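Local coordinates for DNA repair protein RecN (Deinococcus radiodurans, PDB 4ABY) that probably takes part in the recombinational repair of double-strand DNA breaks as an SMC-like ATPase, of which this construct is the ATP-binding head domain, at residues A[115-119]-A[138-144]; A[38-42]-A[102-106]. All blocks are in the same frame, centred on the assembly; numbering follows the deposited sequence.

Contact 1 of 2, residues A[115-119]-A[138-144]; sequences DSASR and VRELQEW
Arg119 NH2 is hydrogen-bonded to Gly86 O, while Val138 CG1 sits over one face of the same guanidinium group, 4.1 Å from Arg119 NH2. Arg119 NH1 makes a weak hydrogen bond to Leu82 O. These bonds hold the polar end, the Leu82 one only weakly, while apolar atoms of 138-144 cover part of the group. The side chains of Arg119 and Val138 cross at about a right angle. Leu141 comes to the same arginine obliquely, with CD2 3.9 Å from NH1 of Arg119. The Arg119 chain starts with CG anti to the backbone N (chi1 -176°) and then bends at chi2, which carries its end toward the helix.

Strand 116-122 belongs to the antiparallel sheet of the ABC-type head, and helix 138-145 packs across one face of that sheet. The strand and helix segments run at 136° to each other, with 10.0 Å between their axes. Ala117 and Leu141 are the nearest backbone pair. The small Ala117 CB points at the helix and takes two neighbours. One is the Leu141 branch CD1, at 3.9 Å from Ala117 CB. The other is the six-membered ring of Trp144, where CZ3 lies 3.6 Å from Ala117 CB. Leu141 is forked over the strand: CD1 serves Ala117, and CD2 also lies 4.0 Å from Ser118 O.

Trp144 has CG anti to the backbone N (chi1 -179°), which places the indole beside the start of the strand. Asp115 CB meets the ring at its edge, near the plane, 4.0 Å from Trp144 CZ2. Leu131 of the neighbouring strand 127-131 touches both Leu141 and Trp144.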
ATOM      1  N   ASP A 115      -1.042 -21.013   6.057  1.00 35.05           N
ATOM      2  CA  ASP A 115       0.156 -20.207   5.847  1.00 37.39           C
ATOM      3  C   ASP A 115       0.392 -19.209   6.972  1.00 34.64           C
ATOM      4  O   ASP A 115      -0.513 -18.477   7.369  1.00 38.70           O
ATOM      5  CB  ASP A 115       0.081 -19.460   4.514  1.00 42.34           C
ATOM      6  CG  ASP A 115       0.068 -20.396   3.328  1.00 52.02           C
ATOM      7  OD1 ASP A 115      -0.980 -21.027   3.085  1.00 69.73           O
ATOM      8  OD2 ASP A 115       1.108 -20.506   2.645  1.00 53.17           O
ATOM      9  N   SER A 116       1.620 -19.179   7.474  1.00 31.07           N
ATOM     10  CA  SER A 116       2.001 -18.224   8.500  1.00 29.19           C
ATOM     11  C   SER A 116       3.343 -17.577   8.167  1.00 27.71           C
ATOM     12  O   SER A 116       4.131 -18.110   7.386  1.00 25.93           O
ATOM     13  CB  SER A 116       2.055 -18.904   9.876  1.00 29.96           C
ATOM     14  OG  SER A 116       3.043 -19.925   9.924  1.00 32.39           O
ATOM     15  N   ALA A 117       3.580 -16.410   8.750  1.00 26.01           N
ATOM     16  CA  ALA A 117       4.870 -15.745   8.663  1.00 22.12           C
ATOM     17  C   ALA A 117       5.137 -15.135  10.027  1.00 21.25           C
ATOM     18  O   ALA A 117       4.203 -14.761  10.735  1.00 22.88           O
ATOM     19  CB  ALA A 117       4.847 -14.670   7.592  1.00 20.77           C
ATOM     20  N   SER A 118       6.400 -15.048  10.413  1.00 20.28           N
ATOM     21  CA  SER A 118       6.724 -14.451  11.697  1.00 20.05           C
ATOM     22  C   SER A 118       8.020 -13.660  11.654  1.00 22.08           C
ATOM     23  O   SER A 118       8.885 -13.896  10.808  1.00 20.24           O
ATOM     24  CB  SER A 118       6.791 -15.516  12.792  1.00 17.67           C
ATOM     25  OG  SER A 118       8.085 -16.082  12.873  1.00 18.29           O
ATOM     26  N   ARG A 119       8.135 -12.715  12.579  1.00 20.22           N
ATOM     27  CA  ARG A 119       9.327 -11.902  12.718  1.00 19.74           C
ATOM     28  C   ARG A 119       9.618 -11.754  14.204  1.00 21.35           C
ATOM     29  O   ARG A 119       8.767 -11.294  14.959  1.00 23.04           O
ATOM     30  CB  ARG A 119       9.099 -10.535  12.075  1.00 20.80           C
ATOM     31  CG  ARG A 119      10.308  -9.616  12.074  1.00 21.56           C
ATOM     32  CD  ARG A 119      11.425 -10.151  11.201  1.00 22.83           C
ATOM     33  NE  ARG A 119      12.432  -9.126  10.949  1.00 27.17           N
ATOM     34  CZ  ARG A 119      12.353  -8.241   9.960  1.00 27.76           C
ATOM     35  NH1 ARG A 119      11.320  -8.264   9.129  1.00 23.96           N
ATOM     36  NH2 ARG A 119      13.308  -7.336   9.797  1.00 30.64           N
ATOM     37  N   VAL A 138      15.393 -12.903   5.809  1.00 25.00           N
ATOM     38  CA  VAL A 138      14.527 -11.733   5.718  1.00 24.63           C
ATOM     39  C   VAL A 138      14.154 -11.413   4.267  1.00 25.22           C
ATOM     40  O   VAL A 138      13.024 -11.018   3.981  1.00 26.44           O
ATOM     41  CB  VAL A 138      15.173 -10.505   6.366  1.00 20.71           C
ATOM     42  CG1 VAL A 138      14.237  -9.313   6.284  1.00 23.34           C
ATOM     43  CG2 VAL A 138      15.529 -10.809   7.809  1.00 22.12           C
ATOM     44  N   ARG A 139      15.100 -11.594   3.354  1.00 21.35           N
ATOM     45  CA  ARG A 139      14.851 -11.351   1.940  1.00 24.48           C
ATOM     46  C   ARG A 139      13.704 -12.226   1.416  1.00 28.91           C
ATOM     47  O   ARG A 139      12.904 -11.788   0.589  1.00 25.74           O
ATOM     48  CB  ARG A 139      16.133 -11.594   1.139  1.00 30.23           C
ATOM     49  CG  ARG A 139      16.236 -10.824  -0.171  1.00 33.31           C
ATOM     50  CD  ARG A 139      16.082 -11.754  -1.357  1.00 39.94           C
ATOM     51  NE  ARG A 139      16.880 -12.966  -1.195  1.00 49.51           N
ATOM     52  CZ  ARG A 139      16.593 -14.133  -1.764  1.00 54.33           C
ATOM     53  NH1 ARG A 139      15.520 -14.251  -2.536  1.00 50.39           N
ATOM     54  NH2 ARG A 139      17.375 -15.185  -1.558  1.00 47.12           N
ATOM     55  N   GLU A 140      13.624 -13.459   1.912  1.00 31.99           N
ATOM     56  CA  GLU A 140      12.578 -14.395   1.497  1.00 29.39           C
ATOM     57  C   GLU A 140      11.242 -14.072   2.153  1.00 30.09           C
ATOM     58  O   GLU A 140      10.181 -14.289   1.562  1.00 31.04           O
ATOM     59  CB  GLU A 140      12.985 -15.832   1.815  1.00 25.69           C
ATOM     60  CG  GLU A 140      14.306 -16.235   1.191  1.00 30.87           C
ATOM     61  CD  GLU A 140      14.667 -17.675   1.468  1.00 28.98           C
ATOM     62  OE1 GLU A 140      13.972 -18.579   0.958  1.00 28.58           O
ATOM     63  OE2 GLU A 140      15.653 -17.902   2.196  1.00 28.70           O
ATOM     64  N   LEU A 141      11.300 -13.564   3.381  1.00 25.20           N
ATOM     65  CA  LEU A 141      10.109 -13.091   4.068  1.00 24.94           C
ATOM     66  C   LEU A 141       9.502 -11.952   3.268  1.00 26.04           C
ATOM     67  O   LEU A 141       8.289 -11.882   3.091  1.00 27.69           O
ATOM     68  CB  LEU A 141      10.461 -12.611   5.478  1.00 27.22           C
ATOM     69  CG  LEU A 141       9.336 -12.081   6.373  1.00 19.06           C
ATOM     70  CD1 LEU A 141       8.257 -13.128   6.562  1.00 17.35           C
ATOM     71  CD2 LEU A 141       9.894 -11.646   7.710  1.00 16.88           C
ATOM     72  N   GLN A 142      10.361 -11.068   2.775  1.00 26.29           N
ATOM     73  CA  GLN A 142       9.922  -9.928   1.981  1.00 27.85           C
ATOM     74  C   GLN A 142       9.231 -10.367   0.704  1.00 29.01           C
ATOM     75  O   GLN A 142       8.144  -9.897   0.382  1.00 27.07           O
ATOM     76  CB  GLN A 142      11.111  -9.049   1.622  1.00 25.40           C
ATOM     77  CG  GLN A 142      11.726  -8.349   2.795  1.00 25.45           C
ATOM     78  CD  GLN A 142      12.987  -7.620   2.416  1.00 26.88           C
ATOM     79  OE1 GLN A 142      13.615  -6.973   3.252  1.00 28.59           O
ATOM     80  NE2 GLN A 142      13.370  -7.721   1.146  1.00 24.98           N
ATOM     81  N   GLU A 143       9.877 -11.264  -0.030  1.00 30.12           N
ATOM     82  CA  GLU A 143       9.344 -11.726  -1.303  1.00 31.94           C
ATOM     83  C   GLU A 143       8.013 -12.438  -1.119  1.00 31.36           C
ATOM     84  O   GLU A 143       7.129 -12.343  -1.970  1.00 31.25           O
ATOM     85  CB  GLU A 143      10.347 -12.638  -2.011  1.00 33.45           C
ATOM     86  CG  GLU A 143      11.676 -11.953  -2.306  1.00 41.96           C
ATOM     87  CD  GLU A 143      12.680 -12.871  -2.971  1.00 49.18           C
ATOM     88  OE1 GLU A 143      12.524 -14.107  -2.860  1.00 52.06           O
ATOM     89  OE2 GLU A 143      13.629 -12.355  -3.601  1.00 52.03           O
ATOM     90  N   TRP A 144       7.872 -13.143  -0.000  1.00 29.93           N
ATOM     91  CA  TRP A 144       6.651 -13.889   0.267  1.00 29.73           C
ATOM     92  C   TRP A 144       5.540 -12.980   0.766  1.00 27.07           C
ATOM     93  O   TRP A 144       4.417 -13.035   0.271  1.00 30.32           O
ATOM     94  CB  TRP A 144       6.900 -15.015   1.271  1.00 34.00           C
ATOM     95  CG  TRP A 144       5.667 -15.823   1.550  1.00 35.49           C
ATOM     96  CD1 TRP A 144       5.269 -16.960   0.911  1.00 37.98           C
ATOM     97  CD2 TRP A 144       4.660 -15.539   2.527  1.00 36.53           C
ATOM     98  NE1 TRP A 144       4.082 -17.406   1.433  1.00 39.50           N
ATOM     99  CE2 TRP A 144       3.686 -16.552   2.428  1.00 39.38           C
ATOM    100  CE3 TRP A 144       4.491 -14.529   3.479  1.00 36.37           C
ATOM    101  CZ2 TRP A 144       2.558 -16.584   3.245  1.00 42.42           C
ATOM    102  CZ3 TRP A 144       3.369 -14.562   4.290  1.00 37.82           C
ATOM    103  CH2 TRP A 144       2.418 -15.582   4.168  1.00 40.72           C
TER

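Contact 2 of 2, residues A[38-42]-A[102-106]; sequences PRLSR and VTGFW
Backbone hydrogen bonds join Ser41 and Arg42 to Phe105. Phe105 O accepts two of them, from Ser41 N at 2.7 Å and from Arg42 N at 3.3 Å. In return, Phe105 N gives a nearly straight bond to Arg42 O, 3.0 Å long with an angle of 172° at the hydrogen. Arg42 and Phe105 form an antiparallel hydrogen-bonded pair. Because Ser41 and Arg42 both face Phe105, this is a classic beta bulge, placed where the loop enters strand 42-48. A backbone CA-H...O contact also joins Trp106 CA to Arg39 O, with 3.3 Å between these two atoms.

The aromatic contacts centre on Trp106. Leu40 sets CD1 over the middle of its six-membered ring in a CH-pi contact, 3.8 Å from the ring centroid and only 5° off the normal. Leu40 reaches there with CG anti to the backbone N (chi1 175°). The carbonyl of Pro38 comes to the indole edge in plane, with Pro38 O 3.2 Å from Trp106 CD1.

Side chains also meet at the bulge pair. Arg42 CB lies 4.0 Å from Phe105 CD1, and these two side chains lie on the same face of the sheet. Arg42 O lies at the edge of the Phe105 ring. The extended arginine chain then runs on to a salt bridge between its NE and Glu44.

Strand 99-105 lies between strands 42-48 and 116-122. Leu40 N is bonded to the Gln348 side chain, which ties the loop to the start of strand 348-352 in the mixed sheet. Helix 69-83 packs against these residues: Leu80 touches Leu40, and Leu83 touches Trp106.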
ATOM      1  N   PRO A  38      -7.613 -14.816   0.392  1.00 42.00           N
ATOM      2  CA  PRO A  38      -6.653 -15.345   1.368  1.00 36.25           C
ATOM      3  C   PRO A  38      -6.216 -14.247   2.332  1.00 38.40           C
ATOM      4  O   PRO A  38      -5.021 -13.969   2.443  1.00 43.80           O
ATOM      5  CB  PRO A  38      -5.461 -15.770   0.498  1.00 38.54           C
ATOM      6  CG  PRO A  38      -5.933 -15.648  -0.944  1.00 41.41           C
ATOM      7  CD  PRO A  38      -6.999 -14.613  -0.929  1.00 33.89           C
ATOM      8  N   ARG A  39      -7.175 -13.627   3.013  1.00 31.09           N
ATOM      9  CA  ARG A  39      -6.891 -12.495   3.887  1.00 25.83           C
ATOM     10  C   ARG A  39      -6.038 -12.873   5.089  1.00 26.93           C
ATOM     11  O   ARG A  39      -5.815 -14.047   5.362  1.00 28.05           O
ATOM     12  CB  ARG A  39      -8.192 -11.874   4.388  1.00 23.85           C
ATOM     13  CG  ARG A  39      -9.033 -12.812   5.222  1.00 24.76           C
ATOM     14  CD  ARG A  39     -10.034 -12.050   6.063  1.00 26.77           C
ATOM     15  NE  ARG A  39     -11.154 -12.893   6.463  1.00 30.06           N
ATOM     16  CZ  ARG A  39     -11.170 -13.651   7.555  1.00 32.46           C
ATOM     17  NH1 ARG A  39     -10.121 -13.672   8.368  1.00 31.29           N
ATOM     18  NH2 ARG A  39     -12.237 -14.392   7.836  1.00 35.20           N
ATOM     19  N   LEU A  40      -5.562 -11.861   5.804  1.00 28.85           N
ATOM     20  CA  LEU A  40      -4.903 -12.072   7.084  1.00 27.51           C
ATOM     21  C   LEU A  40      -5.972 -12.393   8.125  1.00 27.86           C
ATOM     22  O   LEU A  40      -6.735 -11.517   8.532  1.00 29.37           O
ATOM     23  CB  LEU A  40      -4.122 -10.823   7.486  1.00 25.93           C
ATOM     24  CG  LEU A  40      -3.456 -10.818   8.862  1.00 25.00           C
ATOM     25  CD1 LEU A  40      -2.390 -11.888   8.956  1.00 26.71           C
ATOM     26  CD2 LEU A  40      -2.867  -9.452   9.155  1.00 22.20           C
ATOM     27  N   SER A  41      -6.030 -13.654   8.541  1.00 28.75           N
ATOM     28  CA  SER A  41      -7.087 -14.140   9.424  1.00 27.97           C
ATOM     29  C   SER A  41      -6.816 -13.827  10.890  1.00 28.03           C
ATOM     30  O   SER A  41      -7.735 -13.526  11.653  1.00 29.87           O
ATOM     31  CB  SER A  41      -7.262 -15.653   9.261  1.00 28.45           C
ATOM     32  OG  SER A  41      -7.515 -16.008   7.912  1.00 36.71           O
ATOM     33  N   ARG A  42      -5.551 -13.911  11.279  1.00 28.71           N
ATOM     34  CA  ARG A  42      -5.171 -13.776  12.677  1.00 28.19           C
ATOM     35  C   ARG A  42      -3.818 -13.085  12.796  1.00 28.36           C
ATOM     36  O   ARG A  42      -2.982 -13.167  11.894  1.00 27.47           O
ATOM     37  CB  ARG A  42      -5.124 -15.157  13.334  1.00 28.18           C
ATOM     38  CG  ARG A  42      -4.940 -15.154  14.838  1.00 31.67           C
ATOM     39  CD  ARG A  42      -5.124 -16.559  15.404  1.00 33.94           C
ATOM     40  NE  ARG A  42      -4.602 -16.679  16.762  1.00 35.41           N
ATOM     41  CZ  ARG A  42      -5.314 -16.449  17.861  1.00 41.73           C
ATOM     42  NH1 ARG A  42      -6.590 -16.088  17.769  1.00 42.39           N
ATOM     43  NH2 ARG A  42      -4.750 -16.580  19.057  1.00 35.19           N
ATOM     44  N   VAL A 102       6.156 -11.452  16.210  1.00 20.45           N
ATOM     45  CA  VAL A 102       4.971 -11.129  15.431  1.00 19.63           C
ATOM     46  C   VAL A 102       4.610 -12.275  14.502  1.00 20.42           C
ATOM     47  O   VAL A 102       5.317 -12.541  13.539  1.00 23.35           O
ATOM     48  CB  VAL A 102       5.184  -9.872  14.585  1.00 20.51           C
ATOM     49  CG1 VAL A 102       3.921  -9.541  13.812  1.00 19.56           C
ATOM     50  CG2 VAL A 102       5.599  -8.704  15.467  1.00 20.79           C
ATOM     51  N   THR A 103       3.507 -12.953  14.794  1.00 20.30           N
ATOM     52  CA  THR A 103       3.046 -14.051  13.954  1.00 21.79           C
ATOM     53  C   THR A 103       1.769 -13.656  13.214  1.00 23.11           C
ATOM     54  O   THR A 103       0.855 -13.077  13.803  1.00 22.85           O
ATOM     55  CB  THR A 103       2.788 -15.331  14.783  1.00 23.82           C
ATOM     56  OG1 THR A 103       3.850 -15.520  15.727  1.00 27.08           O
ATOM     57  CG2 THR A 103       2.694 -16.553  13.880  1.00 19.22           C
ATOM     58  N   GLY A 104       1.711 -13.965  11.922  1.00 22.64           N
ATOM     59  CA  GLY A 104       0.530 -13.684  11.125  1.00 25.49           C
ATOM     60  C   GLY A 104       0.021 -14.908  10.388  1.00 29.27           C
ATOM     61  O   GLY A 104       0.812 -15.678   9.841  1.00 32.55           O
ATOM     62  N   PHE A 105      -1.297 -15.089  10.361  1.00 27.16           N
ATOM     63  CA  PHE A 105      -1.891 -16.254   9.707  1.00 27.61           C
ATOM     64  C   PHE A 105      -2.851 -15.871   8.588  1.00 26.53           C
ATOM     65  O   PHE A 105      -3.780 -15.100   8.797  1.00 29.80           O
ATOM     66  CB  PHE A 105      -2.630 -17.116  10.728  1.00 27.59           C
ATOM     67  CG  PHE A 105      -1.778 -17.555  11.874  1.00 27.84           C
ATOM     68  CD1 PHE A 105      -1.494 -16.681  12.912  1.00 28.34           C
ATOM     69  CD2 PHE A 105      -1.257 -18.837  11.917  1.00 23.89           C
ATOM     70  CE1 PHE A 105      -0.711 -17.075  13.977  1.00 26.34           C
ATOM     71  CE2 PHE A 105      -0.472 -19.239  12.980  1.00 26.38           C
ATOM     72  CZ  PHE A 105      -0.199 -18.355  14.013  1.00 26.47           C
ATOM     73  N   TRP A 106      -2.634 -16.433   7.405  1.00 28.32           N
ATOM     74  CA  TRP A 106      -3.485 -16.136   6.256  1.00 33.71           C
ATOM     75  C   TRP A 106      -4.510 -17.236   5.951  1.00 33.74           C
ATOM     76  O   TRP A 106      -4.356 -18.387   6.363  1.00 33.27           O
ATOM     77  CB  TRP A 106      -2.626 -15.841   5.023  1.00 31.09           C
ATOM     78  CG  TRP A 106      -2.057 -14.446   5.009  1.00 32.20           C
ATOM     79  CD1 TRP A 106      -2.485 -13.395   4.252  1.00 34.29           C
ATOM     80  CD2 TRP A 106      -0.961 -13.954   5.793  1.00 33.82           C
ATOM     81  NE1 TRP A 106      -1.723 -12.281   4.511  1.00 35.23           N
ATOM     82  CE2 TRP A 106      -0.780 -12.597   5.451  1.00 34.30           C
ATOM     83  CE3 TRP A 106      -0.114 -14.530   6.746  1.00 35.48           C
ATOM     84  CZ2 TRP A 106       0.214 -11.806   6.033  1.00 31.40           C
ATOM     85  CZ3 TRP A 106       0.871 -13.743   7.322  1.00 32.52           C
ATOM     86  CH2 TRP A 106       1.027 -12.396   6.964  1.00 30.22           C
TER

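In the fold
The two contacts share the antiparallel sheet of the head domain, and their centres are 12 Å apart. Contact 2 comes first along the chain; contact 1 follows once strand 99-105 has led through an unmodelled loop into strand 116-122. These strands are neighbours in the sheet. Backbone bonds pair Gly104 with Ala117 and Val102 with Arg119, so the contacts are stitched together directly. Trp106, just past the end of strand 99-105, also meets Trp144 of helix 138-145 edge-to-face. Contact 2 attaches the first modelled residues to the sheet, and contact 1 adds a helix to it. Both lie away from the predicted ATP-binding loop.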